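Local coordinates for protein putative fimbrial subunit (Corynebacterium diphtheriae, PDB 4HSS) that polymerises as the major pilin SpaD to build the shaft of a cell-surface pilus, with a probable role in adhesion, at residues F24-S29 / N147-A152; G125-A130 / F281-T286; P185-D190 / V250-K255. All coordinates share one frame; numbering follows the deposited sequence.

Interaction 1: F24-S29 / N147-A152; sequences FERKGS and NYNVVA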
loop_
_atom_site.group_PDB
_atom_site.type_symbol
_atom_site.label_atom_id
_atom_site.label_comp_id
_atom_site.label_asym_id
_atom_site.label_seq_id
_atom_site.Cartn_x
_atom_site.Cartn_y
_atom_site.Cartn_z
ATOM N N PHE A 24 17.705 37.340 -34.374
ATOM C CA PHE A 24 16.975 37.769 -33.195
ATOM C C PHE A 24 15.552 38.267 -33.506
ATOM O O PHE A 24 14.800 38.548 -32.561
ATOM C CB PHE A 24 17.789 38.806 -32.427
ATOM C CG PHE A 24 19.000 38.195 -31.763
ATOM C CD1 PHE A 24 18.900 37.595 -30.517
ATOM C CD2 PHE A 24 20.238 38.212 -32.392
ATOM C CE1 PHE A 24 20.017 37.016 -29.912
ATOM C CE2 PHE A 24 21.357 37.649 -31.781
ATOM C CZ PHE A 24 21.239 37.053 -30.550
ATOM N N GLU A 25 15.142 38.301 -34.797
ATOM C CA GLU A 25 13.755 38.652 -35.129
ATOM C C GLU A 25 12.965 37.332 -35.311
ATOM O O GLU A 25 11.797 37.344 -35.709
ATOM C CB GLU A 25 13.625 39.629 -36.327
ATOM C CG GLU A 25 13.945 39.062 -37.707
ATOM C CD GLU A 25 14.254 40.092 -38.785
ATOM O OE1 GLU A 25 13.832 39.873 -39.944
ATOM O OE2 GLU A 25 14.925 41.108 -38.479
ATOM N N ARG A 26 13.616 36.201 -34.968
ATOM C CA ARG A 26 13.033 34.871 -34.964
ATOM C C ARG A 26 12.540 34.489 -33.587
ATOM O O ARG A 26 13.022 34.986 -32.567
ATOM C CB ARG A 26 14.030 33.817 -35.451
ATOM C CG ARG A 26 14.138 33.767 -36.958
ATOM C CD ARG A 26 14.769 32.475 -37.405
ATOM N NE ARG A 26 13.963 31.339 -36.976
ATOM C CZ ARG A 26 14.130 30.094 -37.397
ATOM N NH1 ARG A 26 15.083 29.804 -38.271
ATOM N NH2 ARG A 26 13.345 29.125 -36.941
ATOM N N LYS A 27 11.573 33.591 -33.574
ATOM C CA LYS A 27 10.985 33.036 -32.362
ATOM C C LYS A 27 11.299 31.558 -32.368
ATOM O O LYS A 27 11.380 30.956 -33.445
ATOM C CB LYS A 27 9.465 33.309 -32.284
ATOM C CG LYS A 27 9.120 34.790 -32.113
ATOM C CD LYS A 27 8.795 35.151 -30.674
ATOM C CE LYS A 27 8.850 36.635 -30.442
ATOM N NZ LYS A 27 10.208 37.080 -30.030
ATOM N N GLY A 28 11.577 31.015 -31.190
ATOM C CA GLY A 28 11.907 29.610 -31.034
ATOM C C GLY A 28 10.786 28.798 -30.429
ATOM O O GLY A 28 9.654 29.275 -30.279
ATOM N N SER A 29 11.104 27.546 -30.089
ATOM C CA SER A 29 10.199 26.585 -29.459
ATOM C C SER A 29 10.975 25.543 -28.656
ATOM O O SER A 29 12.160 25.302 -28.898
ATOM C CB SER A 29 9.321 25.887 -30.505
ATOM O OG SER A 29 10.013 24.883 -31.237
ATOM N N ASN A 147 19.920 26.042 -33.706
ATOM C CA ASN A 147 18.644 25.326 -33.594
ATOM C C ASN A 147 17.698 26.102 -32.689
ATOM O O ASN A 147 17.951 26.264 -31.493
ATOM C CB ASN A 147 18.873 23.918 -33.081
ATOM C CG ASN A 147 17.641 23.156 -32.670
ATOM O OD1 ASN A 147 16.581 23.242 -33.288
ATOM N ND2 ASN A 147 17.779 22.358 -31.630
ATOM N N TYR A 148 16.605 26.574 -33.280
ATOM C CA TYR A 148 15.590 27.384 -32.617
ATOM C C TYR A 148 14.449 26.529 -32.082
ATOM O O TYR A 148 13.655 27.015 -31.279
ATOM C CB TYR A 148 15.058 28.431 -33.623
ATOM C CG TYR A 148 16.112 29.404 -34.126
ATOM C CD1 TYR A 148 16.243 30.672 -33.570
ATOM C CD2 TYR A 148 16.968 29.062 -35.176
ATOM C CE1 TYR A 148 17.198 31.580 -34.046
ATOM C CE2 TYR A 148 17.937 29.956 -35.647
ATOM C CZ TYR A 148 18.043 31.211 -35.079
ATOM O OH TYR A 148 18.972 32.101 -35.542
ATOM N N ASN A 149 14.367 25.256 -32.516
ATOM C CA ASN A 149 13.295 24.328 -32.131
ATOM C C ASN A 149 13.904 23.159 -31.359
ATOM O O ASN A 149 14.248 22.108 -31.917
ATOM C CB ASN A 149 12.496 23.897 -33.363
ATOM C CG ASN A 149 12.096 25.083 -34.224
ATOM O OD1 ASN A 149 11.332 25.977 -33.802
ATOM N ND2 ASN A 149 12.683 25.166 -35.414
ATOM N N VAL A 150 14.106 23.413 -30.063
ATOM C CA VAL A 150 14.748 22.529 -29.100
ATOM C C VAL A 150 13.797 21.414 -28.716
ATOM O O VAL A 150 12.601 21.635 -28.500
ATOM C CB VAL A 150 15.271 23.342 -27.870
ATOM C CG1 VAL A 150 15.899 22.432 -26.802
ATOM C CG2 VAL A 150 16.276 24.417 -28.322
ATOM N N VAL A 151 14.349 20.196 -28.678
ATOM C CA VAL A 151 13.649 18.982 -28.314
ATOM C C VAL A 151 14.390 18.376 -27.106
ATOM O O VAL A 151 15.604 18.235 -27.159
ATOM C CB VAL A 151 13.509 17.991 -29.514
ATOM C CG1 VAL A 151 12.668 16.789 -29.129
ATOM C CG2 VAL A 151 12.910 18.671 -30.741
ATOM N N ALA A 152 13.654 18.045 -26.017
ATOM C CA ALA A 152 14.203 17.445 -24.799
ATOM C C ALA A 152 13.360 16.264 -24.367
ATOM O O ALA A 152 12.150 16.241 -24.626
ATOM C CB ALA A 152 14.291 18.471 -23.671
HETATM O O HOH W 1 10.365 22.227 -30.945
#
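R26 and Y148 meet face to face. The guanidinium of R26 lies almost flat on the Y148 ring, with the two planes 12° apart. The R26 CZ atom stands 4.1 Å from the centroid of the Y148 ring, over its face, and the pair counts as a cation-pi stack. R26 NH1 sits against Y148 CD2 at 3.7 Å. R26 NH2 reaches back over CG and CB of the tyrosine. The aliphatic part of the arginine joins in, because R26 CD makes a CH-pi contact 4.2 Å from the same ring centroid. A bend at chi3 (61°) turns the guanidinium so that it stays over the ring instead of running past it.

Next to the stack the two backbones pair. S29 N donates to Y148 O at 2.9 Å. V150 N returns a bond to S29 O at 3.0 Å. S29 thus bonds to the residues before and after N149, which is the pattern of a parallel bridge. The side chains of S29 and N149 lie on the same face of the sheet. S29 OG is 3.1 Å from N149 OD1, a possible hydrogen bond that is not settled. A water 2.7 Å from S29 OG also makes a weak bond to V150 O.

Further groups hold these residues in place. The Y148 hydroxyl is hydrogen-bonded to D23 N, which anchors the far end of the ring. N147 OD1 accepts from N149 N and forms an Asx turn just as the strand begins. The K27 amine turns away from the contact to a salt bridge with D111.

Strand 28-36, the first of the chain, runs parallel beside the start of strand 149-166. Such pairing of first and last strands is characteristic of the prealbumin-like (CnaB-type) fold of pilin domains.

Interaction 2: G125-A130 / F281-T286; sequences GIVTGA and FNNPNT
This contact belongs to the junction between the prealbumin-like domain and the Sgo0707 N2 domain, where V127 and T128 meet N283 and N285. Its polar centre is the carbonyl oxygen of T128. N283 ND2 donates to T128 O at 3.1 Å, with an N-H...O angle of 158°. The acceptor lies in the plane of the N283 amide, and the donor is tilted a little from the T128 carbonyl plane. N285 ND2 adds a weak bond to the same T128 O at 3.4 Å. Two asparagine side chains therefore share one backbone acceptor.

The other side of the N283 amide is used as well. Its OD1 takes a weak bond from N285 N, which ties the two asparagines together. N283 CG is anti to its backbone N (chi1 179°), which carries the amide up to strand 126-128. There V127 CG1 packs 3.3 Å from N283 OD1. V127 CG2 approaches the edge of the F281 ring, 4.2 Å from F281 CE1. At the far end A130 CB rests 4.0 Å from N285 CB, and the T286 methyl CG2 lies by the G129 carbonyl.

Strand 126-128 pairs antiparallel with strand 149-166, and V127 bonds through its backbone to T157. F281 lies near the end of strand 272-282 and bonds through its backbone to V290 of strand 289-293, so the contact bridges two separate sheets.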
loop_
_atom_site.group_PDB
_atom_site.type_symbol
_atom_site.label_atom_id
_atom_site.label_comp_id
_atom_site.label_asym_id
_atom_site.label_seq_id
_atom_site.Cartn_x
_atom_site.Cartn_y
_atom_site.Cartn_z
ATOM N N GLY A 125 2.015 8.368 -8.072
ATOM C CA GLY A 125 3.143 7.441 -8.143
ATOM C C GLY A 125 4.354 7.885 -8.949
ATOM O O GLY A 125 5.373 7.182 -8.960
ATOM N N ILE A 126 4.256 9.045 -9.631
ATOM C CA ILE A 126 5.359 9.574 -10.428
ATOM C C ILE A 126 6.361 10.327 -9.542
ATOM O O ILE A 126 6.012 11.283 -8.834
ATOM C CB ILE A 126 4.858 10.458 -11.611
ATOM C CG1 ILE A 126 3.908 9.673 -12.588
ATOM C CG2 ILE A 126 6.013 11.146 -12.347
ATOM C CD1 ILE A 126 4.429 8.292 -13.180
ATOM N N VAL A 127 7.622 9.867 -9.627
ATOM C CA VAL A 127 8.842 10.455 -9.055
ATOM C C VAL A 127 9.469 11.260 -10.211
ATOM O O VAL A 127 9.996 10.682 -11.167
ATOM C CB VAL A 127 9.770 9.334 -8.535
ATOM C CG1 VAL A 127 10.995 9.880 -7.848
ATOM C CG2 VAL A 127 9.029 8.360 -7.626
ATOM N N THR A 128 9.337 12.574 -10.153
ATOM C CA THR A 128 9.799 13.492 -11.194
ATOM C C THR A 128 11.315 13.611 -11.229
ATOM O O THR A 128 11.981 13.417 -10.218
ATOM C CB THR A 128 9.162 14.897 -11.014
ATOM O OG1 THR A 128 9.637 15.512 -9.818
ATOM C CG2 THR A 128 7.625 14.880 -11.034
ATOM N N GLY A 129 11.831 13.940 -12.410
ATOM C CA GLY A 129 13.238 14.224 -12.661
ATOM C C GLY A 129 13.587 15.631 -12.192
ATOM O O GLY A 129 12.697 16.434 -11.863
ATOM N N ALA A 130 14.889 15.946 -12.174
ATOM C CA ALA A 130 15.411 17.240 -11.723
ATOM C C ALA A 130 15.178 18.350 -12.741
ATOM O O ALA A 130 15.142 18.067 -13.940
ATOM C CB ALA A 130 16.910 17.120 -11.439
ATOM N N PHE A 281 10.363 7.830 1.106
ATOM C CA PHE A 281 11.719 7.861 0.602
ATOM C C PHE A 281 11.976 9.219 0.006
ATOM O O PHE A 281 11.022 9.955 -0.258
ATOM C CB PHE A 281 11.964 6.747 -0.434
ATOM C CG PHE A 281 10.988 6.739 -1.580
ATOM C CD1 PHE A 281 11.154 7.595 -2.664
ATOM C CD2 PHE A 281 9.892 5.880 -1.577
ATOM C CE1 PHE A 281 10.230 7.611 -3.708
ATOM C CE2 PHE A 281 8.974 5.889 -2.633
ATOM C CZ PHE A 281 9.153 6.755 -3.689
ATOM N N ASN A 282 13.273 9.535 -0.233
ATOM C CA ASN A 282 13.725 10.749 -0.913
ATOM C C ASN A 282 13.585 10.610 -2.424
ATOM O O ASN A 282 13.763 9.519 -2.982
ATOM C CB ASN A 282 15.202 11.056 -0.578
ATOM C CG ASN A 282 16.215 10.025 -1.068
ATOM O OD1 ASN A 282 16.065 8.807 -0.866
ATOM N ND2 ASN A 282 17.302 10.492 -1.685
ATOM N N ASN A 283 13.290 11.712 -3.091
ATOM C CA ASN A 283 13.333 11.708 -4.541
ATOM C C ASN A 283 14.819 11.876 -4.852
ATOM O O ASN A 283 15.400 12.882 -4.438
ATOM C CB ASN A 283 12.437 12.810 -5.143
ATOM C CG ASN A 283 12.423 12.903 -6.656
ATOM O OD1 ASN A 283 13.210 12.277 -7.352
ATOM N ND2 ASN A 283 11.522 13.680 -7.205
ATOM N N PRO A 284 15.504 10.861 -5.433
ATOM C CA PRO A 284 16.966 10.977 -5.638
ATOM C C PRO A 284 17.415 12.227 -6.407
ATOM O O PRO A 284 18.504 12.742 -6.159
ATOM C CB PRO A 284 17.299 9.712 -6.424
ATOM C CG PRO A 284 16.239 8.740 -6.013
ATOM C CD PRO A 284 15.003 9.559 -5.921
ATOM N N ASN A 285 16.556 12.736 -7.287
ATOM C CA ASN A 285 16.838 13.877 -8.142
ATOM C C ASN A 285 16.575 15.232 -7.481
ATOM O O ASN A 285 17.368 16.146 -7.690
ATOM C CB ASN A 285 16.027 13.785 -9.430
ATOM C CG ASN A 285 16.139 12.468 -10.148
ATOM O OD1 ASN A 285 17.226 11.975 -10.429
ATOM N ND2 ASN A 285 15.010 11.866 -10.454
ATOM N N THR A 286 15.461 15.391 -6.761
ATOM C CA THR A 286 15.089 16.678 -6.164
ATOM C C THR A 286 15.366 16.703 -4.659
ATOM O O THR A 286 15.255 17.760 -4.042
ATOM C CB THR A 286 13.605 17.004 -6.461
ATOM O OG1 THR A 286 12.755 16.167 -5.658
ATOM C CG2 THR A 286 13.238 16.869 -7.981
#

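Interaction 3: P185-D190 / V250-K255; sequences PTWGKD and VKSGDK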
loop_
_atom_site.group_PDB
_atom_site.type_symbol
_atom_site.label_atom_id
_atom_site.label_comp_id
_atom_site.label_asym_id
_atom_site.label_seq_id
_atom_site.Cartn_x
_atom_site.Cartn_y
_atom_site.Cartn_z
ATOM N N PRO A 185 12.577 4.305 -5.814
ATOM C CA PRO A 185 12.806 5.180 -6.980
ATOM C C PRO A 185 14.077 4.763 -7.763
ATOM O O PRO A 185 14.850 3.888 -7.336
ATOM C CB PRO A 185 12.947 6.570 -6.350
ATOM C CG PRO A 185 13.535 6.310 -5.012
ATOM C CD PRO A 185 12.948 4.986 -4.551
ATOM N N THR A 186 14.310 5.406 -8.912
ATOM C CA THR A 186 15.535 5.134 -9.667
ATOM C C THR A 186 16.525 6.240 -9.365
ATOM O O THR A 186 16.102 7.375 -9.106
ATOM C CB THR A 186 15.280 4.986 -11.171
ATOM O OG1 THR A 186 14.624 6.159 -11.668
ATOM C CG2 THR A 186 14.510 3.710 -11.517
ATOM N N TRP A 187 17.831 5.927 -9.374
ATOM C CA TRP A 187 18.826 6.967 -9.133
ATOM C C TRP A 187 19.986 6.885 -10.086
ATOM O O TRP A 187 20.526 5.794 -10.352
ATOM C CB TRP A 187 19.334 7.032 -7.692
ATOM C CG TRP A 187 19.809 5.738 -7.114
ATOM C CD1 TRP A 187 21.091 5.280 -7.072
ATOM C CD2 TRP A 187 19.023 4.798 -6.391
ATOM N NE1 TRP A 187 21.143 4.084 -6.408
ATOM C CE2 TRP A 187 19.886 3.768 -5.967
ATOM C CE3 TRP A 187 17.652 4.690 -6.108
ATOM C CZ2 TRP A 187 19.437 2.676 -5.215
ATOM C CZ3 TRP A 187 17.209 3.601 -5.372
ATOM C CH2 TRP A 187 18.099 2.616 -4.925
ATOM N N GLY A 188 20.340 8.085 -10.579
ATOM C CA GLY A 188 21.438 8.354 -11.497
ATOM C C GLY A 188 22.781 8.040 -10.878
ATOM O O GLY A 188 22.871 7.304 -9.888
ATOM N N LYS A 189 23.841 8.568 -11.453
ATOM C CA LYS A 189 25.125 8.197 -10.910
ATOM C C LYS A 189 25.750 9.353 -10.100
ATOM O O LYS A 189 26.710 9.114 -9.379
ATOM C CB LYS A 189 26.024 7.603 -11.999
ATOM C CG LYS A 189 25.402 6.363 -12.697
ATOM C CD LYS A 189 25.205 5.106 -11.809
ATOM C CE LYS A 189 23.775 4.645 -11.633
ATOM N NZ LYS A 189 23.140 4.214 -12.909
ATOM N N ASP A 190 25.110 10.541 -10.096
ATOM C CA ASP A 190 25.407 11.674 -9.213
ATOM C C ASP A 190 24.479 11.556 -7.966
ATOM O O ASP A 190 24.881 11.817 -6.822
ATOM C CB ASP A 190 25.150 12.993 -9.959
ATOM C CG ASP A 190 25.613 14.256 -9.234
ATOM O OD1 ASP A 190 26.850 14.447 -9.094
ATOM O OD2 ASP A 190 24.743 15.088 -8.868
ATOM N N VAL A 250 20.279 -1.645 -1.339
ATOM C CA VAL A 250 19.181 -1.274 -2.246
ATOM C C VAL A 250 19.739 -0.811 -3.595
ATOM O O VAL A 250 20.566 0.108 -3.656
ATOM C CB VAL A 250 18.193 -0.217 -1.647
ATOM C CG1 VAL A 250 16.955 -0.038 -2.541
ATOM C CG2 VAL A 250 17.771 -0.599 -0.226
ATOM N N LYS A 251 19.250 -1.450 -4.670
ATOM C CA LYS A 251 19.601 -1.145 -6.060
ATOM C C LYS A 251 18.488 -0.308 -6.700
ATOM O O LYS A 251 17.345 -0.351 -6.247
ATOM C CB LYS A 251 19.873 -2.436 -6.868
ATOM C CG LYS A 251 21.248 -3.068 -6.602
ATOM C CD LYS A 251 21.208 -4.104 -5.488
ATOM C CE LYS A 251 22.554 -4.450 -4.890
ATOM N NZ LYS A 251 22.410 -5.339 -3.699
ATOM N N SER A 252 18.844 0.493 -7.706
ATOM C CA SER A 252 17.947 1.413 -8.395
ATOM C C SER A 252 16.685 0.711 -8.876
ATOM O O SER A 252 16.767 -0.340 -9.523
ATOM C CB SER A 252 18.667 2.067 -9.570
ATOM O OG SER A 252 17.829 2.964 -10.280
ATOM N N GLY A 253 15.539 1.283 -8.514
ATOM C CA GLY A 253 14.220 0.802 -8.908
ATOM C C GLY A 253 13.830 -0.561 -8.380
ATOM O O GLY A 253 12.942 -1.202 -8.954
ATOM N N ASP A 254 14.509 -1.031 -7.306
ATOM C CA ASP A 254 14.235 -2.338 -6.675
ATOM C C ASP A 254 12.810 -2.406 -6.098
ATOM O O ASP A 254 12.266 -1.382 -5.686
ATOM C CB ASP A 254 15.259 -2.644 -5.542
ATOM C CG ASP A 254 16.320 -3.724 -5.821
ATOM O OD1 ASP A 254 16.358 -4.261 -6.971
ATOM O OD2 ASP A 254 17.117 -4.026 -4.895
ATOM N N LYS A 255 12.205 -3.605 -6.085
ATOM C CA LYS A 255 10.903 -3.805 -5.464
ATOM C C LYS A 255 11.187 -4.123 -4.011
ATOM O O LYS A 255 11.847 -5.135 -3.724
ATOM C CB LYS A 255 10.092 -4.918 -6.170
ATOM C CG LYS A 255 8.704 -5.232 -5.579
ATOM C CD LYS A 255 7.625 -4.219 -5.999
ATOM C CE LYS A 255 6.985 -4.529 -7.342
ATOM N NZ LYS A 255 5.926 -3.542 -7.695
#
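W187 and S252 form the heart of this contact, in which a loop of the Sgo0707 N2 domain packs against a type II beta turn. The turn runs from K251 to D254 and is closed by the bond from D254 N to K251 O. S252 and G253 are its two central residues. G253 has a positive phi (65°), which suits its place in such a turn.

The indole of W187 lies alongside the turn. S252 CA sits over one face of the six-membered ring, 3.6 Å from its centroid, in a CH-pi contact. The far edge of the indole meets the chain just before the turn. W187 CZ2 comes within 3.2 Å of V250 O, which lies near the ring plane. W187 CH2 touches the V250 methyl CG1 at 3.7 Å. Hence the ring spans from the apolar V250 side chain to the backbone of the turn.

S252 uses its hydroxyl on the opposing backbone. W187 N donates to S252 OG at 3.1 Å. With chi1 at 180° the S252 hydroxyl swings away from its own N and toward the 185-190 loop. The hydroxyl also lies close to T186 CA. The T186 methyl CG2 packs on G253 CA at 3.9 Å, while T186 OG1 bonds to T157 instead.

The loop follows strand 175-183, and the turn joins helix 244-248 to strand 255-264. G253 N completes the attachment by donating to P185 O at 2.9 Å, with the donor well above the carbonyl plane.

Interactions 2 and 3 are neighbours, with centres about 11 Å apart. They meet where P284 and F281 of 281-286 pack on P185, T186 and W187 of 185-190. P284 CG approaches T186 O at 3.4 Å. Interaction 1 stands apart, its centre about 29 Å from that of interaction 2. Yet those two reach one sheet, since strand 149-166 neighbours strand 126-128. All three are partly buried, but interaction 2 has no exposed residue among those that touch. Chemistry varies with place: strand pairing plus a cation-pi stack in interaction 1, asparagine side-chain hydrogen bonds, one weak, to a backbone carbonyl between domains in interaction 2, and tryptophan packing on a turn in interaction 3.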